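Local coordinates for protein phosphotransferase ChpT (Brucella abortus, PDB 4QPK), which carries phosphoryl groups as a dimeric histidine phosphotransferase in a phosphorelay that controls growth, division and survival inside mammalian host cells, at residues F98-G104 / K148-L154; R179-K185 / D237-E243; P61-I65 / S88-A92; F195-H199 / K228-H232. One frame throughout, in Å; residues are numbered along the deposited sequence.

Contact 1. Residues F98-G104 / K148-L154; sequences FARIAFG and KLLLNML
The ammonium nitrogen of K148 is gripped by two backbone carbonyls just past the end of helix 78-102: NZ lies 2.8 Å from G104 O and 3.0 Å from F103 O, and Y217 OH is a third hydrogen-bonding partner. NZ sits well above both carbonyl planes, by 75° at F103 O. A lysine suits the place because its long aliphatic arm can lie along the backbone before the charge is delivered. CG passes I101 O at 3.3 Å, and the bend in the chain at chi3 (74°) turns CE and NZ toward the last carbonyls.

N152 works beside it. Its ND2 donates to A102 O at 3.0 Å and to K148 O in its own helix at 2.9 Å, with both acceptors close to the amide plane. The other end, OD1, accepts from Q214 and meets the edge of the F103 ring at CE1, so the whole carboxamide is fixed in rotation.

Beside the polar groups the packing is apolar. L151 divides its two branches: CD1 rests on I101 CG2 at 3.5 Å, while CD2 approaches F98 CE2. The small A102 lets its CB come 3.8 Å from L151 CB. With CG anti to the backbone N (chi1 -176°), the F98 ring brings its edge to L151 O, and the ring of Y125 stacks with that of F98.

Thus the second helix of the DHp domain ends against the CA-like domain. The carbonyls at its C-terminal end are met by amide and ammonium donors, and the positive charge probably offsets the partial negative charge gathered there.

Contact 2. Residues R179-K185 / D237-E243; sequences RFVITVK and DIVFSAE
D237 turns its CG between the backbone N and the carbonyl carbon (chi1 58°), while K185 swings CG trans to its own carbonyl carbon (chi1 -76°) and runs extended. Both side chains therefore lie alongside, pointing the same way, and K185 NZ reaches D237 OD2 at 3.0 Å in a salt bridge whose hydrogen bond is weak. The second carboxylate oxygen, OD1, is held by T234.

From this end the strands run antiparallel. F180-A242, I182-F240 and V184-I238 are hydrogen-bonded pairs, and the F240 N to I182 O bond is 2.7 Å. Between them lie the non-hydrogen-bonded pairs V181-S241 and T183-V239. Beta-branched residues suit such extended backbone. On the face of T183 and V239, CG1 of V239 meets V181 CG1 at 3.6 Å, and V239 CG2 lies 3.7 Å from T183 OG1. On the other face, V184 CG2 packs against I238 CB and reaches the edge of the F240 ring at CE2.

In the mixed sheet of the C-terminal domain, which resembles the ATP-binding domain of histidine kinases, strand 178-185 lies between 166-173 and 238-242, with 229-233 beyond 238-242. Helix 144-160 packs on the face bearing F180, I182, F240 and A242, supplying L150, L154, I156 and M153.

Contact 3. Residues P61-I65 / S88-A92; sequences PIGAI and SARNA. Unlike the reference sequence in segment 61-65: I62 (reference Val).
The carboxamide of N91, the flat group here, meets the puckered pyrrolidine ring of P61, and the two side chains cross at about a right angle. N91 OD1 comes 3.7 Å from P61 CG, a van der Waals contact; the polar partner of that oxygen is R95 NE. N91 sends CG trans to its backbone N (chi1 -175°), which sets the amide beside the P61 ring. From the neighbouring turn, S88 O lies 3.6 Å from P61 CB. Proline suits the place, as its compact ring gives a broad apolar surface, and its nitrogen, with no hydrogen to donate, goes with the kink of the helix there.

One turn before N91, S88 faces helix 43-74. Its CB meets P61 O at 3.5 Å and I65 CG1 at 3.7 Å, and its OG touches A64 CB at 3.4 Å while bonding to L84 O in its own helix, so a buried hydroxyl is satisfied locally. I65 extends CD1 over the backbone of A89, 3.8 Å from its CA. Serine and alanine suit positions where the axes approach to 8.3 Å, at 155° between their directions.

P61 follows H56, the histidine that receives the phosphoryl group (unmodified here), by five positions, a spacing that recalls the H-box of histidine kinases. Helices 43-74 and 78-102 form the antiparallel hairpin of the DHp domain, which dimerises as a four-helix bundle: I62 packs on S93 of the second subunit, and A92 on that subunit's I62. Farther round helix 78-102, R90 makes a salt bridge to E124 of helix 115-126, a ligand of the bound sodium ion.

Contact 4. Residues F195-H199 / K228-H232; sequences FLELH and KISIH
H199 and F195 of helix 193-199 meet I229 and I231 of strand 229-233, an outermost strand of the mixed sheet in the alpha/beta sandwich that resembles the ATP-binding domain of histidine kinases. The axes of the short segments run at 129°.

The polar link is one hydrogen bond, from H199 NE2 to I229 O at 2.7 Å. Because S230 pairs with S241 in the next strand, I229 O points away from there, toward the imidazole. The oxygen lies near the ring plane of H199, but the donor stands 46° above the carbonyl plane. A histidine suits the spot, offering a donor at the end of a flat ring, carried outward by CG anti to the backbone N (chi1 178°).

The apolar part depends on two isoleucines. I229 places CD1 at the edge of the F195 ring, 4.1 Å from CZ, and F195 continues inward to P215, L219 and I156. A large aromatic suits a reach from helix to strand where the axes come no closer than 10.8 Å. I231 lays CG1 over one face of the H199 ring. Its CD1 then meets three side chains: F195 CE2 and H199 ND1, both at 3.7 Å, and L196 CD1 at 4.1 Å.

Along the chain contact 3 closes first, contact 1 follows, and contact 4 is nested within the loop closed by contact 2. Contacts 1 and 3 share helix 78-102, their centres about 20 Å apart, and both touch the second subunit. Contact 1 passes from this DHp helix to helix 144-160, whose M153 and L154 pack on the sheet of contact 2 and whose L149 touches I229 of contact 4. Contacts 2 and 4, centres about 11 Å apart, use adjacent strands, 238-242 and 229-233. Contact 3 lies about 30 Å from contact 2, centre to centre, across the middle of the chain; contact 1 lies between them and joins the dimerising, histidine-bearing helices to the CA-like domain.

Contact 1. Residues F98-G104 / K148-L154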
loop_
_atom_site.group_PDB
_atom_site.type_symbol
_atom_site.label_atom_id
_atom_site.label_comp_id
_atom_site.label_asym_id
_atom_site.label_seq_id
_atom_site.Cartn_x
_atom_site.Cartn_y
_atom_site.Cartn_z
ATOM N N PHE B 98 -0.967 -5.013 -9.430
ATOM C CA PHE B 98 0.406 -5.487 -9.467
ATOM C C PHE B 98 1.003 -5.429 -8.064
ATOM O O PHE B 98 1.597 -6.392 -7.595
ATOM C CB PHE B 98 1.223 -4.656 -10.463
ATOM C CG PHE B 98 2.633 -5.134 -10.643
ATOM C CD1 PHE B 98 3.632 -4.698 -9.782
ATOM C CD2 PHE B 98 2.960 -6.007 -11.673
ATOM C CE1 PHE B 98 4.943 -5.134 -9.939
ATOM C CE2 PHE B 98 4.281 -6.440 -11.841
ATOM C CZ PHE B 98 5.267 -5.998 -10.959
ATOM N N ALA B 99 0.783 -4.317 -7.374
ATOM C CA ALA B 99 1.319 -4.148 -6.019
ATOM C C ALA B 99 0.758 -5.191 -5.048
ATOM O O ALA B 99 1.478 -5.670 -4.171
ATOM C CB ALA B 99 1.024 -2.748 -5.513
ATOM N N ARG B 100 -0.508 -5.545 -5.234
ATOM C CA ARG B 100 -1.201 -6.517 -4.388
ATOM C C ARG B 100 -0.441 -7.848 -4.296
ATOM O O ARG B 100 -0.417 -8.499 -3.240
ATOM C CB ARG B 100 -2.612 -6.744 -4.957
ATOM C CG ARG B 100 -3.693 -7.136 -3.987
ATOM C CD ARG B 100 -5.021 -7.244 -4.738
ATOM N NE ARG B 100 -5.875 -8.345 -4.284
ATOM C CZ ARG B 100 -5.939 -9.547 -4.855
ATOM N NH1 ARG B 100 -5.177 -9.843 -5.904
ATOM N NH2 ARG B 100 -6.762 -10.468 -4.361
ATOM N N ILE B 101 0.177 -8.248 -5.406
ATOM C CA ILE B 101 0.946 -9.489 -5.460
ATOM C C ILE B 101 2.442 -9.233 -5.257
ATOM O O ILE B 101 3.084 -9.955 -4.503
ATOM C CB ILE B 101 0.732 -10.227 -6.811
ATOM C CG1 ILE B 101 -0.761 -10.473 -7.044
ATOM C CG2 ILE B 101 1.474 -11.578 -6.823
ATOM C CD1 ILE B 101 -1.076 -11.290 -8.310
ATOM N N ALA B 102 3.004 -8.194 -5.875
ATOM C CA ALA B 102 4.452 -7.993 -5.802
ATOM C C ALA B 102 4.911 -7.543 -4.408
ATOM O O ALA B 102 5.976 -7.949 -3.924
ATOM C CB ALA B 102 4.902 -6.974 -6.848
ATOM N N PHE B 103 4.094 -6.722 -3.761
ATOM C CA PHE B 103 4.428 -6.191 -2.438
ATOM C C PHE B 103 3.521 -6.790 -1.368
ATOM O O PHE B 103 3.957 -7.029 -0.246
ATOM C CB PHE B 103 4.301 -4.657 -2.394
ATOM C CG PHE B 103 5.206 -3.920 -3.350
ATOM C CD1 PHE B 103 6.449 -4.409 -3.700
ATOM C CD2 PHE B 103 4.794 -2.718 -3.902
ATOM C CE1 PHE B 103 7.266 -3.706 -4.584
ATOM C CE2 PHE B 103 5.599 -2.018 -4.784
ATOM C CZ PHE B 103 6.838 -2.514 -5.123
ATOM N N GLY B 104 2.256 -7.007 -1.723
ATOM C CA GLY B 104 1.235 -7.514 -0.818
ATOM C C GLY B 104 1.240 -9.019 -0.596
ATOM O O GLY B 104 2.163 -9.734 -0.991
ATOM N N LYS B 148 6.906 -13.461 -5.721
ATOM C CA LYS B 148 7.101 -12.039 -5.415
ATOM C C LYS B 148 8.488 -11.559 -5.880
ATOM O O LYS B 148 8.611 -10.461 -6.432
ATOM C CB LYS B 148 6.886 -11.779 -3.914
ATOM C CG LYS B 148 5.445 -12.065 -3.457
ATOM C CD LYS B 148 5.225 -11.745 -1.969
ATOM C CE LYS B 148 5.157 -10.199 -1.760
ATOM N NZ LYS B 148 4.854 -9.874 -0.345
ATOM N N LEU B 149 9.518 -12.389 -5.706
ATOM C CA LEU B 149 10.844 -12.059 -6.223
ATOM C C LEU B 149 10.772 -11.819 -7.742
ATOM O O LEU B 149 11.280 -10.821 -8.242
ATOM C CB LEU B 149 11.848 -13.174 -5.898
ATOM C CG LEU B 149 13.180 -13.072 -6.652
ATOM C CD1 LEU B 149 13.931 -11.815 -6.244
ATOM C CD2 LEU B 149 14.020 -14.331 -6.376
ATOM N N LEU B 150 10.115 -12.735 -8.455
ATOM C CA LEU B 150 9.951 -12.617 -9.899
ATOM C C LEU B 150 9.353 -11.257 -10.293
ATOM O O LEU B 150 9.911 -10.546 -11.132
ATOM C CB LEU B 150 9.084 -13.779 -10.423
ATOM C CG LEU B 150 8.586 -13.745 -11.877
ATOM C CD1 LEU B 150 9.731 -13.697 -12.862
ATOM C CD2 LEU B 150 7.687 -14.948 -12.141
ATOM N N LEU B 151 8.230 -10.883 -9.685
ATOM C CA LEU B 151 7.588 -9.622 -10.039
ATOM C C LEU B 151 8.472 -8.422 -9.686
ATOM O O LEU B 151 8.495 -7.431 -10.408
ATOM C CB LEU B 151 6.223 -9.492 -9.354
ATOM C CG LEU B 151 5.151 -10.453 -9.866
ATOM C CD1 LEU B 151 3.871 -10.253 -9.053
ATOM C CD2 LEU B 151 4.862 -10.218 -11.341
ATOM N N ASN B 152 9.201 -8.504 -8.577
ATOM C CA ASN B 152 10.085 -7.404 -8.218
ATOM C C ASN B 152 11.289 -7.291 -9.158
ATOM O O ASN B 152 11.785 -6.197 -9.399
ATOM C CB ASN B 152 10.545 -7.541 -6.771
ATOM C CG ASN B 152 9.536 -6.936 -5.801
ATOM O OD1 ASN B 152 9.586 -5.739 -5.512
ATOM N ND2 ASN B 152 8.597 -7.746 -5.342
ATOM N N MET B 153 11.736 -8.414 -9.697
ATOM C CA MET B 153 12.777 -8.398 -10.712
ATOM C C MET B 153 12.293 -7.693 -11.988
ATOM O O MET B 153 13.092 -7.105 -12.701
ATOM C CB MET B 153 13.236 -9.830 -11.028
ATOM C CG MET B 153 14.063 -10.436 -9.920
ATOM S SD MET B 153 14.527 -12.151 -10.211
ATOM C CE MET B 153 15.741 -12.026 -11.523
ATOM N N LEU B 154 10.989 -7.752 -12.284
ATOM C CA LEU B 154 10.466 -7.006 -13.435
ATOM C C LEU B 154 10.651 -5.514 -13.231
ATOM O O LEU B 154 10.930 -4.772 -14.172
ATOM C CB LEU B 154 8.979 -7.287 -13.650
ATOM C CG LEU B 154 8.551 -8.740 -13.731
ATOM C CD1 LEU B 154 7.072 -8.811 -14.133
ATOM C CD2 LEU B 154 9.446 -9.493 -14.690
#

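Contact 2. Residues R179-K185 / D237-E243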
loop_
_atom_site.group_PDB
_atom_site.type_symbol
_atom_site.label_atom_id
_atom_site.label_comp_id
_atom_site.label_asym_id
_atom_site.label_seq_id
_atom_site.Cartn_x
_atom_site.Cartn_y
_atom_site.Cartn_z
ATOM N N ARG B 179 13.971 -21.178 -12.201
ATOM C CA ARG B 179 14.924 -20.176 -12.644
ATOM C C ARG B 179 14.147 -19.060 -13.349
ATOM O O ARG B 179 13.296 -19.338 -14.191
ATOM C CB ARG B 179 15.982 -20.788 -13.577
ATOM C CG ARG B 179 16.934 -19.760 -14.182
ATOM C CD ARG B 179 18.145 -20.411 -14.870
ATOM N NE ARG B 179 17.771 -21.269 -15.990
ATOM C CZ ARG B 179 17.779 -22.602 -15.955
ATOM N NH1 ARG B 179 18.152 -23.243 -14.853
ATOM N NH2 ARG B 179 17.421 -23.297 -17.029
ATOM N N PHE B 180 14.402 -17.806 -12.960
ATOM C CA PHE B 180 13.760 -16.658 -13.591
ATOM C C PHE B 180 14.771 -15.898 -14.425
ATOM O O PHE B 180 15.852 -15.577 -13.950
ATOM C CB PHE B 180 13.143 -15.704 -12.547
ATOM C CG PHE B 180 12.247 -16.377 -11.550
ATOM C CD1 PHE B 180 12.285 -16.003 -10.206
ATOM C CD2 PHE B 180 11.343 -17.360 -11.948
ATOM C CE1 PHE B 180 11.454 -16.608 -9.274
ATOM C CE2 PHE B 180 10.511 -17.970 -11.023
ATOM C CZ PHE B 180 10.564 -17.589 -9.679
ATOM N N VAL B 181 14.413 -15.582 -15.661
ATOM C CA VAL B 181 15.315 -14.833 -16.513
ATOM C C VAL B 181 14.614 -13.594 -17.039
ATOM O O VAL B 181 13.601 -13.687 -17.730
ATOM C CB VAL B 181 15.823 -15.690 -17.688
ATOM C CG1 VAL B 181 16.924 -14.946 -18.425
ATOM C CG2 VAL B 181 16.330 -17.044 -17.162
ATOM N N ILE B 182 15.160 -12.435 -16.698
ATOM C CA ILE B 182 14.608 -11.163 -17.142
ATOM C C ILE B 182 15.646 -10.482 -18.019
ATOM O O ILE B 182 16.733 -10.125 -17.550
ATOM C CB ILE B 182 14.228 -10.258 -15.946
ATOM C CG1 ILE B 182 12.920 -10.738 -15.314
ATOM C CG2 ILE B 182 14.014 -8.829 -16.392
ATOM C CD1 ILE B 182 13.062 -11.947 -14.411
ATOM N N THR B 183 15.312 -10.328 -19.295
ATOM C CA THR B 183 16.242 -9.772 -20.271
ATOM C C THR B 183 15.749 -8.433 -20.802
ATOM O O THR B 183 14.642 -8.343 -21.338
ATOM C CB THR B 183 16.449 -10.738 -21.458
ATOM O OG1 THR B 183 16.828 -12.028 -20.967
ATOM C CG2 THR B 183 17.550 -10.202 -22.374
ATOM N N VAL B 184 16.559 -7.393 -20.637
ATOM C CA VAL B 184 16.183 -6.076 -21.133
ATOM C C VAL B 184 17.142 -5.538 -22.198
ATOM O O VAL B 184 18.356 -5.756 -22.151
ATOM C CB VAL B 184 16.063 -5.039 -19.985
ATOM C CG1 VAL B 184 14.899 -5.410 -19.065
ATOM C CG2 VAL B 184 17.360 -4.935 -19.192
ATOM N N LYS B 185 16.544 -4.865 -23.173
ATOM C CA LYS B 185 17.249 -4.200 -24.271
ATOM C C LYS B 185 16.621 -2.851 -24.506
ATOM O O LYS B 185 15.407 -2.717 -24.415
ATOM C CB LYS B 185 17.185 -5.042 -25.543
ATOM C CG LYS B 185 18.125 -6.184 -25.475
ATOM C CD LYS B 185 17.707 -7.400 -26.248
ATOM C CE LYS B 185 18.753 -8.441 -25.934
ATOM N NZ LYS B 185 18.474 -9.850 -26.029
ATOM N N ASP B 237 22.519 -6.222 -24.117
ATOM C CA ASP B 237 21.432 -6.406 -23.154
ATOM C C ASP B 237 21.918 -6.550 -21.729
ATOM O O ASP B 237 23.120 -6.642 -21.471
ATOM C CB ASP B 237 20.571 -7.626 -23.514
ATOM C CG ASP B 237 21.348 -8.953 -23.585
ATOM O OD1 ASP B 237 22.457 -9.080 -23.034
ATOM O OD2 ASP B 237 20.823 -9.894 -24.225
ATOM N N ILE B 238 20.961 -6.551 -20.807
ATOM C CA ILE B 238 21.228 -6.938 -19.432
ATOM C C ILE B 238 20.290 -8.078 -19.064
ATOM O O ILE B 238 19.093 -8.026 -19.340
ATOM C CB ILE B 238 21.045 -5.773 -18.440
ATOM C CG1 ILE B 238 21.917 -4.577 -18.856
ATOM C CG2 ILE B 238 21.368 -6.252 -17.026
ATOM C CD1 ILE B 238 21.601 -3.262 -18.107
ATOM N N VAL B 239 20.847 -9.132 -18.483
ATOM C CA VAL B 239 20.044 -10.241 -18.004
ATOM C C VAL B 239 20.074 -10.291 -16.482
ATOM O O VAL B 239 21.135 -10.406 -15.869
ATOM C CB VAL B 239 20.528 -11.587 -18.566
ATOM C CG1 VAL B 239 19.736 -12.727 -17.972
ATOM C CG2 VAL B 239 20.421 -11.589 -20.088
ATOM N N PHE B 240 18.903 -10.156 -15.871
ATOM C CA PHE B 240 18.778 -10.408 -14.445
ATOM C C PHE B 240 18.211 -11.802 -14.291
ATOM O O PHE B 240 17.129 -12.082 -14.794
ATOM C CB PHE B 240 17.867 -9.374 -13.775
ATOM C CG PHE B 240 18.339 -7.954 -13.923
ATOM C CD1 PHE B 240 19.214 -7.403 -12.995
ATOM C CD2 PHE B 240 17.903 -7.169 -14.976
ATOM C CE1 PHE B 240 19.643 -6.087 -13.119
ATOM C CE2 PHE B 240 18.329 -5.858 -15.111
ATOM C CZ PHE B 240 19.205 -5.318 -14.177
ATOM N N SER B 241 18.938 -12.691 -13.627
ATOM C CA SER B 241 18.450 -14.050 -13.463
ATOM C C SER B 241 18.513 -14.473 -12.010
ATOM O O SER B 241 19.323 -13.965 -11.239
ATOM C CB SER B 241 19.250 -15.028 -14.330
ATOM O OG SER B 241 20.606 -15.045 -13.930
ATOM N N ALA B 242 17.636 -15.387 -11.631
ATOM C CA ALA B 242 17.627 -15.892 -10.269
ATOM C C ALA B 242 17.365 -17.384 -10.252
ATOM O O ALA B 242 16.575 -17.889 -11.050
ATOM C CB ALA B 242 16.568 -15.156 -9.426
ATOM N N GLU B 243 18.016 -18.077 -9.325
ATOM C CA GLU B 243 17.862 -19.516 -9.164
ATOM C C GLU B 243 18.474 -19.917 -7.830
ATOM O O GLU B 243 19.191 -19.125 -7.219
ATOM C CB GLU B 243 18.528 -20.282 -10.310
ATOM C CG GLU B 243 20.030 -20.102 -10.367
ATOM C CD GLU B 243 20.695 -21.060 -11.337
ATOM O OE1 GLU B 243 19.976 -21.850 -11.995
ATOM O OE2 GLU B 243 21.939 -21.025 -11.434
#

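Contact 3. Residues P61-I65 / S88-A92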
loop_
_atom_site.group_PDB
_atom_site.type_symbol
_atom_site.label_atom_id
_atom_site.label_comp_id
_atom_site.label_asym_id
_atom_site.label_seq_id
_atom_site.Cartn_x
_atom_site.Cartn_y
_atom_site.Cartn_z
ATOM N N PRO B 61 -1.890 9.003 -11.529
ATOM C CA PRO B 61 -3.144 8.614 -12.201
ATOM C C PRO B 61 -4.403 8.959 -11.409
ATOM O O PRO B 61 -5.409 9.335 -12.024
ATOM C CB PRO B 61 -3.004 7.087 -12.368
ATOM C CG PRO B 61 -1.975 6.670 -11.408
ATOM C CD PRO B 61 -1.022 7.832 -11.285
ATOM N N ILE B 62 -4.355 8.897 -10.080
ATOM C CA ILE B 62 -5.528 9.324 -9.319
ATOM C C ILE B 62 -5.719 10.849 -9.463
ATOM O O ILE B 62 -6.840 11.329 -9.602
ATOM C CB ILE B 62 -5.418 8.881 -7.844
ATOM C CG1 ILE B 62 -5.589 7.352 -7.788
ATOM C CG2 ILE B 62 -6.491 9.563 -6.991
ATOM C CD1 ILE B 62 -5.274 6.709 -6.443
ATOM N N GLY B 63 -4.626 11.606 -9.485
ATOM C CA GLY B 63 -4.748 13.033 -9.745
ATOM C C GLY B 63 -5.353 13.326 -11.111
ATOM O O GLY B 63 -6.170 14.236 -11.247
ATOM N N ALA B 64 -4.967 12.553 -12.118
ATOM C CA ALA B 64 -5.493 12.764 -13.476
ATOM C C ALA B 64 -6.980 12.444 -13.550
ATOM O O ALA B 64 -7.709 13.042 -14.343
ATOM C CB ALA B 64 -4.722 11.935 -14.504
ATOM N N ILE B 65 -7.440 11.481 -12.749
ATOM C CA ILE B 65 -8.882 11.241 -12.695
ATOM C C ILE B 65 -9.604 12.506 -12.232
ATOM O O ILE B 65 -10.602 12.929 -12.834
ATOM C CB ILE B 65 -9.213 10.073 -11.743
ATOM C CG1 ILE B 65 -8.684 8.766 -12.327
ATOM C CG2 ILE B 65 -10.725 10.020 -11.471
ATOM C CD1 ILE B 65 -8.668 7.602 -11.319
ATOM N N SER B 88 -6.830 6.673 -16.964
ATOM C CA SER B 88 -6.154 6.934 -15.700
ATOM C C SER B 88 -6.631 5.947 -14.630
ATOM O O SER B 88 -5.842 5.497 -13.793
ATOM C CB SER B 88 -6.395 8.365 -15.252
ATOM O OG SER B 88 -5.896 9.282 -16.239
ATOM N N ALA B 89 -7.927 5.643 -14.642
ATOM C CA ALA B 89 -8.453 4.623 -13.728
ATOM C C ALA B 89 -7.872 3.247 -14.056
ATOM O O ALA B 89 -7.578 2.454 -13.150
ATOM C CB ALA B 89 -9.992 4.593 -13.771
ATOM N N ARG B 90 -7.719 2.948 -15.343
ATOM C CA ARG B 90 -7.113 1.670 -15.736
ATOM C C ARG B 90 -5.659 1.591 -15.273
ATOM O O ARG B 90 -5.204 0.545 -14.803
ATOM C CB ARG B 90 -7.204 1.456 -17.249
ATOM C CG ARG B 90 -6.699 0.086 -17.671
ATOM C CD ARG B 90 -6.910 -0.195 -19.154
ATOM N NE ARG B 90 -6.405 -1.527 -19.482
ATOM C CZ ARG B 90 -6.506 -2.107 -20.673
ATOM N NH1 ARG B 90 -7.120 -1.484 -21.673
ATOM N NH2 ARG B 90 -6.008 -3.326 -20.855
ATOM N N ASN B 91 -4.946 2.703 -15.399
ATOM C CA ASN B 91 -3.569 2.821 -14.920
ATOM C C ASN B 91 -3.482 2.583 -13.409
ATOM O O ASN B 91 -2.718 1.745 -12.948
ATOM C CB ASN B 91 -3.044 4.210 -15.298
ATOM C CG ASN B 91 -1.583 4.413 -14.974
ATOM O OD1 ASN B 91 -1.102 4.034 -13.908
ATOM N ND2 ASN B 91 -0.869 5.063 -15.889
ATOM N N ALA B 92 -4.306 3.287 -12.646
ATOM C CA ALA B 92 -4.318 3.139 -11.193
ATOM C C ALA B 92 -4.633 1.692 -10.792
ATOM O O ALA B 92 -3.965 1.111 -9.923
ATOM C CB ALA B 92 -5.338 4.098 -10.579
#

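Contact 4. Residues F195-H199 / K228-H232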
loop_
_atom_site.group_PDB
_atom_site.type_symbol
_atom_site.label_atom_id
_atom_site.label_comp_id
_atom_site.label_asym_id
_atom_site.label_seq_id
_atom_site.Cartn_x
_atom_site.Cartn_y
_atom_site.Cartn_z
ATOM N N PHE B 195 20.406 -0.718 -6.861
ATOM C CA PHE B 195 20.353 -2.168 -6.871
ATOM C C PHE B 195 21.771 -2.743 -6.975
ATOM O O PHE B 195 22.120 -3.673 -6.252
ATOM C CB PHE B 195 19.482 -2.678 -8.025
ATOM C CG PHE B 195 19.333 -4.168 -8.048
ATOM C CD1 PHE B 195 18.509 -4.806 -7.134
ATOM C CD2 PHE B 195 20.030 -4.940 -8.965
ATOM C CE1 PHE B 195 18.376 -6.183 -7.135
ATOM C CE2 PHE B 195 19.907 -6.315 -8.969
ATOM C CZ PHE B 195 19.074 -6.941 -8.055
ATOM N N LEU B 196 22.574 -2.188 -7.875
ATOM C CA LEU B 196 23.942 -2.667 -8.077
ATOM C C LEU B 196 24.721 -2.591 -6.764
ATOM O O LEU B 196 25.348 -3.562 -6.337
ATOM C CB LEU B 196 24.638 -1.854 -9.170
ATOM C CG LEU B 196 25.998 -2.365 -9.654
ATOM C CD1 LEU B 196 25.882 -3.751 -10.288
ATOM C CD2 LEU B 196 26.609 -1.375 -10.630
ATOM N N GLU B 197 24.623 -1.433 -6.121
ATOM C CA GLU B 197 25.224 -1.175 -4.817
ATOM C C GLU B 197 24.851 -2.207 -3.752
ATOM O O GLU B 197 25.715 -2.863 -3.171
ATOM C CB GLU B 197 24.785 0.218 -4.353
ATOM C CG GLU B 197 25.350 0.682 -3.035
ATOM C CD GLU B 197 24.824 2.061 -2.663
ATOM O OE1 GLU B 197 23.651 2.356 -2.985
ATOM O OE2 GLU B 197 25.579 2.852 -2.063
ATOM N N LEU B 198 23.553 -2.358 -3.507
ATOM C CA LEU B 198 23.074 -3.289 -2.493
ATOM C C LEU B 198 23.402 -4.744 -2.836
ATOM O O LEU B 198 23.782 -5.529 -1.967
ATOM C CB LEU B 198 21.568 -3.123 -2.304
ATOM C CG LEU B 198 21.169 -1.767 -1.737
ATOM C CD1 LEU B 198 19.657 -1.570 -1.826
ATOM C CD2 LEU B 198 21.663 -1.653 -0.299
ATOM N N HIS B 199 23.259 -5.087 -4.112
ATOM C CA HIS B 199 23.496 -6.455 -4.574
ATOM C C HIS B 199 24.970 -6.834 -4.402
ATOM O O HIS B 199 25.301 -7.992 -4.153
ATOM C CB HIS B 199 23.066 -6.603 -6.036
ATOM C CG HIS B 199 23.315 -7.966 -6.604
ATOM N ND1 HIS B 199 24.377 -8.232 -7.440
ATOM C CD2 HIS B 199 22.632 -9.130 -6.480
ATOM C CE1 HIS B 199 24.349 -9.505 -7.794
ATOM N NE2 HIS B 199 23.298 -10.070 -7.230
ATOM N N LYS B 228 19.480 -16.875 -5.543
ATOM C CA LYS B 228 20.556 -15.939 -5.787
ATOM C C LYS B 228 20.293 -15.187 -7.080
ATOM O O LYS B 228 19.991 -15.802 -8.097
ATOM C CB LYS B 228 21.886 -16.698 -5.854
ATOM C CG LYS B 228 23.088 -15.900 -6.283
ATOM C CD LYS B 228 24.321 -16.804 -6.290
ATOM C CE LYS B 228 25.528 -16.119 -6.903
ATOM N NZ LYS B 228 26.667 -17.070 -7.069
ATOM N N ILE B 229 20.381 -13.863 -7.042
ATOM C CA ILE B 229 20.253 -13.071 -8.253
ATOM C C ILE B 229 21.614 -12.841 -8.891
ATOM O O ILE B 229 22.572 -12.463 -8.209
ATOM C CB ILE B 229 19.596 -11.699 -7.986
ATOM C CG1 ILE B 229 18.197 -11.893 -7.405
ATOM C CG2 ILE B 229 19.522 -10.888 -9.272
ATOM C CD1 ILE B 229 17.545 -10.603 -6.913
ATOM N N SER B 230 21.694 -13.082 -10.194
ATOM C CA SER B 230 22.893 -12.758 -10.965
ATOM C C SER B 230 22.600 -11.662 -11.968
ATOM O O SER B 230 21.491 -11.570 -12.516
ATOM C CB SER B 230 23.428 -13.998 -11.689
ATOM O OG SER B 230 23.836 -14.985 -10.753
ATOM N N ILE B 231 23.600 -10.826 -12.207
ATOM C CA ILE B 231 23.503 -9.767 -13.195
ATOM C C ILE B 231 24.535 -10.024 -14.281
ATOM O O ILE B 231 25.723 -10.124 -13.992
ATOM C CB ILE B 231 23.764 -8.379 -12.598
ATOM C CG1 ILE B 231 22.879 -8.123 -11.375
ATOM C CG2 ILE B 231 23.540 -7.313 -13.643
ATOM C CD1 ILE B 231 23.210 -6.822 -10.657
ATOM N N HIS B 232 24.071 -10.151 -15.518
ATOM C CA HIS B 232 24.958 -10.253 -16.676
ATOM C C HIS B 232 24.692 -9.129 -17.671
ATOM O O HIS B 232 23.715 -9.179 -18.415
ATOM C CB HIS B 232 24.810 -11.605 -17.371
ATOM C CG HIS B 232 25.799 -11.809 -18.480
ATOM N ND1 HIS B 232 26.920 -11.026 -18.624
ATOM C CD2 HIS B 232 25.820 -12.697 -19.501
ATOM C CE1 HIS B 232 27.599 -11.423 -19.690
ATOM N NE2 HIS B 232 26.954 -12.436 -20.234
#